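Local coordinates for protein hydroxyethylthiazole kinase (Pyrococcus horikoshii, PDB 3HPD) that probably phosphorylates the hydroxyl group of 4-methyl-5-beta-hydroxyethylthiazole with ATP and magnesium, a step of thiamine diphosphate biosynthesis, at residues V180-E185 / Y257-E262; F221-E226 / N252-Y257; A78-N83 / L110-D115. All coordinates share one frame; numbering follows the deposited sequence.

Contacts 1 and 2 are neighbours, their centres about 8 Å apart; contact 3 lies on the opposite side of the chain's centre, its centre about 30 Å from that of contact 1. The first two share Tyr257, the last residue of helix 251-257; helix 210-231 forms one side of contact 2 and flanks contact 1, its Ile223 and Glu226 touching Asn182. Both are partly buried, yet contact 1 is held mainly by hydrogen bonds at the edge of the sheet, whereas contact 2 packs aliphatic groups between helices without hydrogen bonds across. Contact 3, at the surface, joins helix 69-85 to helix 100-112 through a salt bridge and a side-chain amide to backbone carbonyl hydrogen bond, a water close by.

Contact 1. Residues V180-E185 / Y257-E262; sequences VYNGHE and YAKVRE
Asn182 supplies two of the four hydrogen bonds, its side-chain amide gripping the backbone of the other segment twice. Asn182 OD1 accepts from Lys259 N at 2.8 Å, and Asn182 ND2 donates to Tyr257 O at 2.9 Å, lying above the plane of that carbonyl while the oxygen stays close to the amide's own plane. With CG beside the backbone N (chi1 -66°), the amide reaches across to the turn leaving the helix at Ala258, and the two bonds fix its rotation; ND2 also donates to Glu226 OE2. An aspartate here, lacking the NH2 group, would probably leave Tyr257 O without its donor and set a second carboxylate against Glu226. A further backbone bond, Tyr181 N to Lys259 O, is 2.9 Å long.

Side-chain packing follows on. Tyr181 CB rests against Lys259 CB, and at the far end of the ring Arg261 passes along the edge, CG 3.6 Å from Tyr181 CE2. Arg261 NH1 makes a weak bond to Tyr181 OH at 3.3 Å; ring and guanidinium planes are 30° apart. On the sheet, Val180 and Val260 form a non-hydrogen-bonded pair, their CG2 atoms 4.3 Å apart.

Strand 260-263, following helix 251-257, thus adds antiparallel to strand 177-180, in the antiparallel part of the otherwise parallel alpha/beta sheet of this ribokinase-clan fold. Helix 210-231 lies alongside, its Val219 and Ile223 touching Asn182.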
loop_
_atom_site.group_PDB
_atom_site.type_symbol
_atom_site.label_atom_id
_atom_site.label_comp_id
_atom_site.label_asym_id
_atom_site.label_seq_id
_atom_site.Cartn_x
_atom_site.Cartn_y
_atom_site.Cartn_z
ATOM N N VAL A 180 -16.809 18.032 -17.050
ATOM C CA VAL A 180 -16.000 18.522 -15.939
ATOM C C VAL A 180 -14.632 18.930 -16.464
ATOM O O VAL A 180 -13.928 18.115 -17.059
ATOM C CB VAL A 180 -15.822 17.437 -14.859
ATOM C CG1 VAL A 180 -14.886 17.939 -13.762
ATOM C CG2 VAL A 180 -17.176 17.065 -14.274
ATOM N N TYR A 181 -14.258 20.186 -16.237
ATOM C CA TYR A 181 -12.980 20.705 -16.720
ATOM C C TYR A 181 -11.885 20.781 -15.657
ATOM O O TYR A 181 -10.737 21.102 -15.978
ATOM C CB TYR A 181 -13.185 22.096 -17.329
ATOM C CG TYR A 181 -14.213 22.125 -18.435
ATOM C CD1 TYR A 181 -13.910 21.643 -19.708
ATOM C CD2 TYR A 181 -15.502 22.596 -18.198
ATOM C CE1 TYR A 181 -14.871 21.624 -20.719
ATOM C CE2 TYR A 181 -16.470 22.581 -19.199
ATOM C CZ TYR A 181 -16.147 22.094 -20.456
ATOM O OH TYR A 181 -17.104 22.068 -21.441
ATOM N N ASN A 182 -12.234 20.495 -14.405
ATOM C CA ASN A 182 -11.264 20.545 -13.314
ATOM C C ASN A 182 -10.257 19.403 -13.373
ATOM O O ASN A 182 -10.527 18.350 -13.958
ATOM C CB ASN A 182 -11.972 20.509 -11.957
ATOM C CG ASN A 182 -12.814 21.743 -11.706
ATOM O OD1 ASN A 182 -14.045 21.676 -11.676
ATOM N ND2 ASN A 182 -12.151 22.884 -11.531
ATOM N N GLY A 183 -9.098 19.622 -12.755
ATOM C CA GLY A 183 -8.057 18.610 -12.734
ATOM C C GLY A 183 -6.690 19.172 -13.075
ATOM O O GLY A 183 -6.541 20.369 -13.333
ATOM N N HIS A 184 -5.682 18.309 -13.065
ATOM C CA HIS A 184 -4.327 18.727 -13.395
ATOM C C HIS A 184 -3.560 17.547 -13.969
ATOM O O HIS A 184 -3.700 16.418 -13.497
ATOM C CB HIS A 184 -3.598 19.273 -12.162
ATOM C CG HIS A 184 -2.330 19.991 -12.500
ATOM N ND1 HIS A 184 -1.174 19.331 -12.861
ATOM C CD2 HIS A 184 -2.067 21.312 -12.645
ATOM C CE1 HIS A 184 -0.258 20.213 -13.219
ATOM N NE2 HIS A 184 -0.776 21.424 -13.099
ATOM N N GLU A 185 -2.747 17.812 -14.984
ATOM C CA GLU A 185 -1.988 16.757 -15.641
ATOM C C GLU A 185 -1.023 15.970 -14.765
ATOM O O GLU A 185 -0.683 14.839 -15.100
ATOM C CB GLU A 185 -1.228 17.321 -16.847
ATOM C CG GLU A 185 -0.419 18.566 -16.567
ATOM C CD GLU A 185 0.429 18.982 -17.756
ATOM O OE1 GLU A 185 -0.065 18.886 -18.901
ATOM O OE2 GLU A 185 1.584 19.413 -17.545
ATOM N N TYR A 257 -13.481 27.613 -7.616
ATOM C CA TYR A 257 -12.697 26.770 -8.524
ATOM C C TYR A 257 -13.453 25.848 -9.476
ATOM O O TYR A 257 -12.907 25.440 -10.499
ATOM C CB TYR A 257 -11.708 25.901 -7.737
ATOM C CG TYR A 257 -10.434 26.597 -7.324
ATOM C CD1 TYR A 257 -10.402 27.444 -6.218
ATOM C CD2 TYR A 257 -9.250 26.399 -8.038
ATOM C CE1 TYR A 257 -9.224 28.074 -5.827
ATOM C CE2 TYR A 257 -8.063 27.028 -7.656
ATOM C CZ TYR A 257 -8.060 27.862 -6.549
ATOM O OH TYR A 257 -6.890 28.470 -6.159
ATOM N N ALA A 258 -14.693 25.507 -9.148
ATOM C CA ALA A 258 -15.459 24.595 -9.990
ATOM C C ALA A 258 -15.588 25.015 -11.453
ATOM O O ALA A 258 -15.922 26.159 -11.762
ATOM C CB ALA A 258 -16.853 24.373 -9.387
ATOM N N LYS A 259 -15.303 24.070 -12.345
ATOM C CA LYS A 259 -15.413 24.275 -13.785
ATOM C C LYS A 259 -16.235 23.093 -14.289
ATOM O O LYS A 259 -15.690 22.038 -14.610
ATOM C CB LYS A 259 -14.035 24.264 -14.453
ATOM C CG LYS A 259 -13.073 25.322 -13.946
ATOM C CD LYS A 259 -11.802 25.337 -14.787
ATOM C CE LYS A 259 -10.785 26.335 -14.257
ATOM N NZ LYS A 259 -11.370 27.694 -14.100
ATOM N N VAL A 260 -17.551 23.273 -14.341
ATOM C CA VAL A 260 -18.450 22.212 -14.771
ATOM C C VAL A 260 -19.686 22.801 -15.443
ATOM O O VAL A 260 -20.155 23.869 -15.063
ATOM C CB VAL A 260 -18.891 21.352 -13.557
ATOM C CG1 VAL A 260 -19.458 22.246 -12.465
ATOM C CG2 VAL A 260 -19.928 20.322 -13.983
ATOM N N ARG A 261 -20.212 22.100 -16.440
ATOM C CA ARG A 261 -21.394 22.577 -17.144
ATOM C C ARG A 261 -22.231 21.423 -17.668
ATOM O O ARG A 261 -21.712 20.338 -17.937
ATOM C CB ARG A 261 -20.985 23.475 -18.316
ATOM C CG ARG A 261 -20.049 22.808 -19.319
ATOM C CD ARG A 261 -19.666 23.766 -20.446
ATOM N NE ARG A 261 -20.751 23.975 -21.402
ATOM C CZ ARG A 261 -20.971 23.206 -22.465
ATOM N NH1 ARG A 261 -20.177 22.174 -22.716
ATOM N NH2 ARG A 261 -21.990 23.466 -23.274
ATOM N N GLU A 262 -23.534 21.653 -17.800
ATOM C CA GLU A 262 -24.413 20.625 -18.331
ATOM C C GLU A 262 -24.352 20.763 -19.843
ATOM O O GLU A 262 -24.405 21.873 -20.374
ATOM C CB GLU A 262 -25.852 20.813 -17.856
ATOM C CG GLU A 262 -26.677 19.547 -18.024
ATOM C CD GLU A 262 -28.126 19.718 -17.629
ATOM O OE1 GLU A 262 -28.409 20.521 -16.715
ATOM O OE2 GLU A 262 -28.980 19.033 -18.227
#

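Contact 2. Residues F221-E226 / N252-Y257; sequences FGIAAE and NVIRTY
Ile223 is the bump that meets helix 251-257, and Val253, Ile254 and Tyr257 form the hollow that receives it. This is helix-on-helix packing within the alpha-beta fold of the ribokinase clan, joining helix 210-231 to the short helix just before the last strand. The two segments cross almost at right angles, 85° between their directions, and their axes come no nearer than 10.6 Å. So steep a crossing restricts the meeting to a small patch centred on one side chain.

The branches of Ile223 divide the hollow between them. Ile223 CG2 lies 3.7 Å from Val253 CG1, the two side chains running antiparallel as they pass. CG1 leads the other way, and Ile223 CD1 settles over the backbone of the facing helix, 4.0 Å from Ile254 CA. Between these arms sits the methylene of Tyr257, its CB 3.8 Å from Ile223 CG2 and about as far from CD1. A chi1 of -66° puts CG1 beside the backbone N and CG2 anti to it, toward Val253 and Tyr257, while chi2 of 179° carries CD1 on to Ile254. Ile249 touches Ile223 and Ile254, continuing the apolar patch.

One turn on, Glu226 borders the hollow with its carboxylate. OE2 is taken up by Gly183 N, while Glu226 OE1 lies in the plane of the Tyr257 ring at its edge, 3.7 Å from CD2.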
loop_
_atom_site.group_PDB
_atom_site.type_symbol
_atom_site.label_atom_id
_atom_site.label_comp_id
_atom_site.label_asym_id
_atom_site.label_seq_id
_atom_site.Cartn_x
_atom_site.Cartn_y
_atom_site.Cartn_z
ATOM N N PHE A 221 -12.582 16.106 -6.733
ATOM C CA PHE A 221 -11.227 15.578 -6.874
ATOM C C PHE A 221 -10.395 16.426 -7.828
ATOM O O PHE A 221 -9.197 16.630 -7.613
ATOM C CB PHE A 221 -11.265 14.134 -7.379
ATOM C CG PHE A 221 -9.921 13.464 -7.383
ATOM C CD1 PHE A 221 -9.339 13.045 -6.192
ATOM C CD2 PHE A 221 -9.224 13.280 -8.573
ATOM C CE1 PHE A 221 -8.080 12.443 -6.182
ATOM C CE2 PHE A 221 -7.962 12.679 -8.577
ATOM C CZ PHE A 221 -7.390 12.263 -7.379
ATOM N N GLY A 222 -11.034 16.909 -8.890
ATOM C CA GLY A 222 -10.339 17.735 -9.861
ATOM C C GLY A 222 -9.830 19.018 -9.231
ATOM O O GLY A 222 -8.722 19.472 -9.523
ATOM N N ILE A 223 -10.650 19.612 -8.370
ATOM C CA ILE A 223 -10.271 20.837 -7.675
ATOM C C ILE A 223 -9.149 20.534 -6.683
ATOM O O ILE A 223 -8.212 21.321 -6.533
ATOM C CB ILE A 223 -11.472 21.445 -6.910
ATOM C CG1 ILE A 223 -12.539 21.908 -7.911
ATOM C CG2 ILE A 223 -10.998 22.615 -6.039
ATOM C CD1 ILE A 223 -13.789 22.502 -7.266
ATOM N N ALA A 224 -9.245 19.394 -6.002
ATOM C CA ALA A 224 -8.217 19.017 -5.037
ATOM C C ALA A 224 -6.880 18.895 -5.760
ATOM O O ALA A 224 -5.834 19.268 -5.222
ATOM C CB ALA A 224 -8.579 17.688 -4.358
ATOM N N ALA A 225 -6.924 18.382 -6.987
ATOM C CA ALA A 225 -5.718 18.218 -7.791
ATOM C C ALA A 225 -5.108 19.581 -8.129
ATOM O O ALA A 225 -3.893 19.768 -8.051
ATOM C CB ALA A 225 -6.047 17.450 -9.071
ATOM N N GLU A 226 -5.957 20.533 -8.506
ATOM C CA GLU A 226 -5.487 21.874 -8.833
ATOM C C GLU A 226 -4.867 22.529 -7.602
ATOM O O GLU A 226 -3.799 23.133 -7.686
ATOM C CB GLU A 226 -6.648 22.729 -9.351
ATOM C CG GLU A 226 -7.149 22.303 -10.723
ATOM C CD GLU A 226 -8.431 23.008 -11.126
ATOM O OE1 GLU A 226 -8.538 24.228 -10.886
ATOM O OE2 GLU A 226 -9.327 22.341 -11.692
ATOM N N ASN A 252 -16.689 27.548 -0.319
ATOM C CA ASN A 252 -16.006 28.661 -0.972
ATOM C C ASN A 252 -15.058 28.196 -2.070
ATOM O O ASN A 252 -15.015 28.784 -3.148
ATOM C CB ASN A 252 -15.224 29.491 0.049
ATOM C CG ASN A 252 -14.682 30.780 -0.549
ATOM O OD1 ASN A 252 -15.435 31.711 -0.831
ATOM N ND2 ASN A 252 -13.374 30.832 -0.757
ATOM N N VAL A 253 -14.294 27.143 -1.793
ATOM C CA VAL A 253 -13.349 26.625 -2.779
ATOM C C VAL A 253 -14.084 26.101 -4.009
ATOM O O VAL A 253 -13.670 26.351 -5.140
ATOM C CB VAL A 253 -12.476 25.501 -2.176
ATOM C CG1 VAL A 253 -11.472 25.001 -3.214
ATOM C CG2 VAL A 253 -11.752 26.021 -0.947
ATOM N N ILE A 254 -15.183 25.386 -3.794
ATOM C CA ILE A 254 -15.960 24.856 -4.910
ATOM C C ILE A 254 -16.534 26.012 -5.727
ATOM O O ILE A 254 -16.487 26.004 -6.955
ATOM C CB ILE A 254 -17.111 23.960 -4.407
ATOM C CG1 ILE A 254 -16.534 22.687 -3.783
ATOM C CG2 ILE A 254 -18.057 23.620 -5.553
ATOM C CD1 ILE A 254 -17.569 21.773 -3.164
ATOM N N ARG A 255 -17.062 27.014 -5.032
ATOM C CA ARG A 255 -17.643 28.181 -5.688
ATOM C C ARG A 255 -16.634 28.914 -6.566
ATOM O O ARG A 255 -16.957 29.345 -7.675
ATOM C CB ARG A 255 -18.196 29.144 -4.634
ATOM C CG ARG A 255 -18.446 30.557 -5.131
ATOM C CD ARG A 255 -19.197 31.351 -4.077
ATOM N NE ARG A 255 -20.424 30.653 -3.713
ATOM C CZ ARG A 255 -20.721 30.240 -2.487
ATOM N NH1 ARG A 255 -19.880 30.458 -1.483
ATOM N NH2 ARG A 255 -21.855 29.589 -2.270
ATOM N N THR A 256 -15.410 29.046 -6.066
ATOM C CA THR A 256 -14.360 29.751 -6.785
ATOM C C THR A 256 -13.544 28.932 -7.792
ATOM O O THR A 256 -12.986 29.502 -8.730
ATOM C CB THR A 256 -13.381 30.421 -5.794
ATOM O OG1 THR A 256 -12.907 29.450 -4.854
ATOM C CG2 THR A 256 -14.076 31.545 -5.035
ATOM N N TYR A 257 -13.481 27.613 -7.616
ATOM C CA TYR A 257 -12.697 26.770 -8.524
ATOM C C TYR A 257 -13.453 25.848 -9.476
ATOM O O TYR A 257 -12.907 25.440 -10.499
ATOM C CB TYR A 257 -11.708 25.901 -7.737
ATOM C CG TYR A 257 -10.434 26.597 -7.324
ATOM C CD1 TYR A 257 -10.402 27.444 -6.218
ATOM C CD2 TYR A 257 -9.250 26.399 -8.038
ATOM C CE1 TYR A 257 -9.224 28.074 -5.827
ATOM C CE2 TYR A 257 -8.063 27.028 -7.656
ATOM C CZ TYR A 257 -8.060 27.862 -6.549
ATOM O OH TYR A 257 -6.890 28.470 -6.159
#

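Contact 3. Residues A78-N83 / L110-D115; sequences ATEIAN and LSRGVD
Arg112 starts with CG beside its backbone N (chi1 -69°) and runs extended to NE, while Glu80, with CG likewise placed (chi1 -57°), stretches out to meet it. Arg112 NE donates to Glu80 OE2 at 2.7 Å in a nearly straight salt bridge. The oxygen lies in the guanidinium plane but is approached on its anti side, 34° out of the carboxylate plane, and the two flat groups are turned by the same angle. Arg112 NH1 bonds back to Glu108 O, which helps hold the guanidinium in place.

One turn further along helix 69-85, Asn83 ND2 donates to Gly113 O at 2.8 Å, with the oxygen in the amide plane. A water lies 2.7 Å from Asn83 OD1, to which it can donate, and within weak bonding distance of Asp115 OD2. The Thr79 CG2 methyl packs 3.7 Å from Gly113 O and against Arg112 CB.

Gly113, first after helix 100-112, has a positive phi; a side chain there would jam against Arg112 O, so the backbone itself calls for glycine. One neutral amide-to-carbonyl bond and one charge pair at the surface thus link successive units of the alpha/beta fold, helices 69-85 and 100-112, with strand 89-92 between them in sequence.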
loop_
_atom_site.group_PDB
_atom_site.type_symbol
_atom_site.label_atom_id
_atom_site.label_comp_id
_atom_site.label_asym_id
_atom_site.label_seq_id
_atom_site.Cartn_x
_atom_site.Cartn_y
_atom_site.Cartn_z
ATOM N N ALA A 78 -20.502 -10.050 -4.673
ATOM C CA ALA A 78 -20.781 -8.770 -4.032
ATOM C C ALA A 78 -21.795 -7.980 -4.846
ATOM O O ALA A 78 -22.690 -7.345 -4.293
ATOM C CB ALA A 78 -19.503 -7.966 -3.893
ATOM N N THR A 79 -21.643 -8.015 -6.164
ATOM C CA THR A 79 -22.551 -7.294 -7.045
ATOM C C THR A 79 -23.968 -7.837 -6.893
ATOM O O THR A 79 -24.932 -7.079 -6.852
ATOM C CB THR A 79 -22.104 -7.417 -8.520
ATOM O OG1 THR A 79 -20.796 -6.847 -8.668
ATOM C CG2 THR A 79 -23.072 -6.679 -9.441
ATOM N N GLU A 80 -24.093 -9.155 -6.798
ATOM C CA GLU A 80 -25.407 -9.759 -6.651
ATOM C C GLU A 80 -26.020 -9.415 -5.290
ATOM O O GLU A 80 -27.207 -9.115 -5.197
ATOM C CB GLU A 80 -25.299 -11.271 -6.854
ATOM C CG GLU A 80 -24.685 -11.619 -8.208
ATOM C CD GLU A 80 -24.530 -13.108 -8.444
ATOM O OE1 GLU A 80 -24.268 -13.846 -7.470
ATOM O OE2 GLU A 80 -24.652 -13.534 -9.611
ATOM N N ILE A 81 -25.203 -9.441 -4.241
ATOM C CA ILE A 81 -25.670 -9.117 -2.893
ATOM C C ILE A 81 -26.092 -7.651 -2.797
ATOM O O ILE A 81 -27.171 -7.335 -2.287
ATOM C CB ILE A 81 -24.565 -9.388 -1.847
ATOM C CG1 ILE A 81 -24.277 -10.890 -1.779
ATOM C CG2 ILE A 81 -24.986 -8.854 -0.483
ATOM C CD1 ILE A 81 -23.107 -11.248 -0.888
ATOM N N ALA A 82 -25.241 -6.757 -3.291
ATOM C CA ALA A 82 -25.534 -5.331 -3.258
ATOM C C ALA A 82 -26.816 -5.008 -4.021
ATOM O O ALA A 82 -27.627 -4.212 -3.558
ATOM C CB ALA A 82 -24.362 -4.533 -3.839
ATOM N N ASN A 83 -27.002 -5.618 -5.188
ATOM C CA ASN A 83 -28.208 -5.350 -5.964
ATOM C C ASN A 83 -29.466 -5.855 -5.259
ATOM O O ASN A 83 -30.511 -5.214 -5.320
ATOM C CB ASN A 83 -28.107 -5.955 -7.366
ATOM C CG ASN A 83 -27.290 -5.093 -8.309
ATOM O OD1 ASN A 83 -27.349 -3.865 -8.244
ATOM N ND2 ASN A 83 -26.536 -5.728 -9.199
ATOM N N LEU A 110 -21.275 -5.786 -15.123
ATOM C CA LEU A 110 -22.196 -4.845 -15.749
ATOM C C LEU A 110 -23.510 -5.521 -16.137
ATOM O O LEU A 110 -24.573 -4.897 -16.105
ATOM C CB LEU A 110 -21.546 -4.217 -16.987
ATOM C CG LEU A 110 -20.496 -3.143 -16.699
ATOM C CD1 LEU A 110 -19.647 -2.877 -17.931
ATOM C CD2 LEU A 110 -21.200 -1.875 -16.236
ATOM N N SER A 111 -23.436 -6.798 -16.498
ATOM C CA SER A 111 -24.627 -7.541 -16.891
ATOM C C SER A 111 -25.572 -7.675 -15.704
ATOM O O SER A 111 -26.790 -7.620 -15.857
ATOM C CB SER A 111 -24.247 -8.930 -17.404
ATOM O OG SER A 111 -25.388 -9.607 -17.901
ATOM N N ARG A 112 -25.006 -7.853 -14.516
ATOM C CA ARG A 112 -25.817 -7.973 -13.318
ATOM C C ARG A 112 -26.348 -6.601 -12.917
ATOM O O ARG A 112 -27.430 -6.492 -12.340
ATOM C CB ARG A 112 -24.997 -8.614 -12.202
ATOM C CG ARG A 112 -24.698 -10.078 -12.501
ATOM C CD ARG A 112 -23.764 -10.704 -11.493
ATOM N NE ARG A 112 -23.634 -12.147 -11.697
ATOM C CZ ARG A 112 -23.118 -12.715 -12.784
ATOM N NH1 ARG A 112 -22.673 -11.970 -13.789
ATOM N NH2 ARG A 112 -23.040 -14.035 -12.863
ATOM N N GLY A 113 -25.593 -5.554 -13.238
ATOM C CA GLY A 113 -26.040 -4.206 -12.938
ATOM C C GLY A 113 -25.263 -3.418 -11.904
ATOM O O GLY A 113 -25.062 -3.875 -10.778
ATOM N N VAL A 114 -24.822 -2.227 -12.299
ATOM C CA VAL A 114 -24.093 -1.328 -11.413
ATOM C C VAL A 114 -24.780 0.030 -11.498
ATOM O O VAL A 114 -25.592 0.265 -12.394
ATOM C CB VAL A 114 -22.604 -1.174 -11.823
ATOM C CG1 VAL A 114 -21.941 -2.540 -11.911
ATOM C CG2 VAL A 114 -22.494 -0.430 -13.145
ATOM N N ASP A 115 -24.458 0.921 -10.571
ATOM C CA ASP A 115 -25.066 2.242 -10.547
ATOM C C ASP A 115 -24.191 3.299 -11.196
ATOM O O ASP A 115 -24.687 4.311 -11.682
ATOM C CB ASP A 115 -25.396 2.613 -9.106
ATOM C CG ASP A 115 -26.443 1.695 -8.513
ATOM O OD1 ASP A 115 -27.640 1.912 -8.796
ATOM O OD2 ASP A 115 -26.071 0.742 -7.793
HETATM O O HOH W 1 -26.927 -1.582 -9.605
#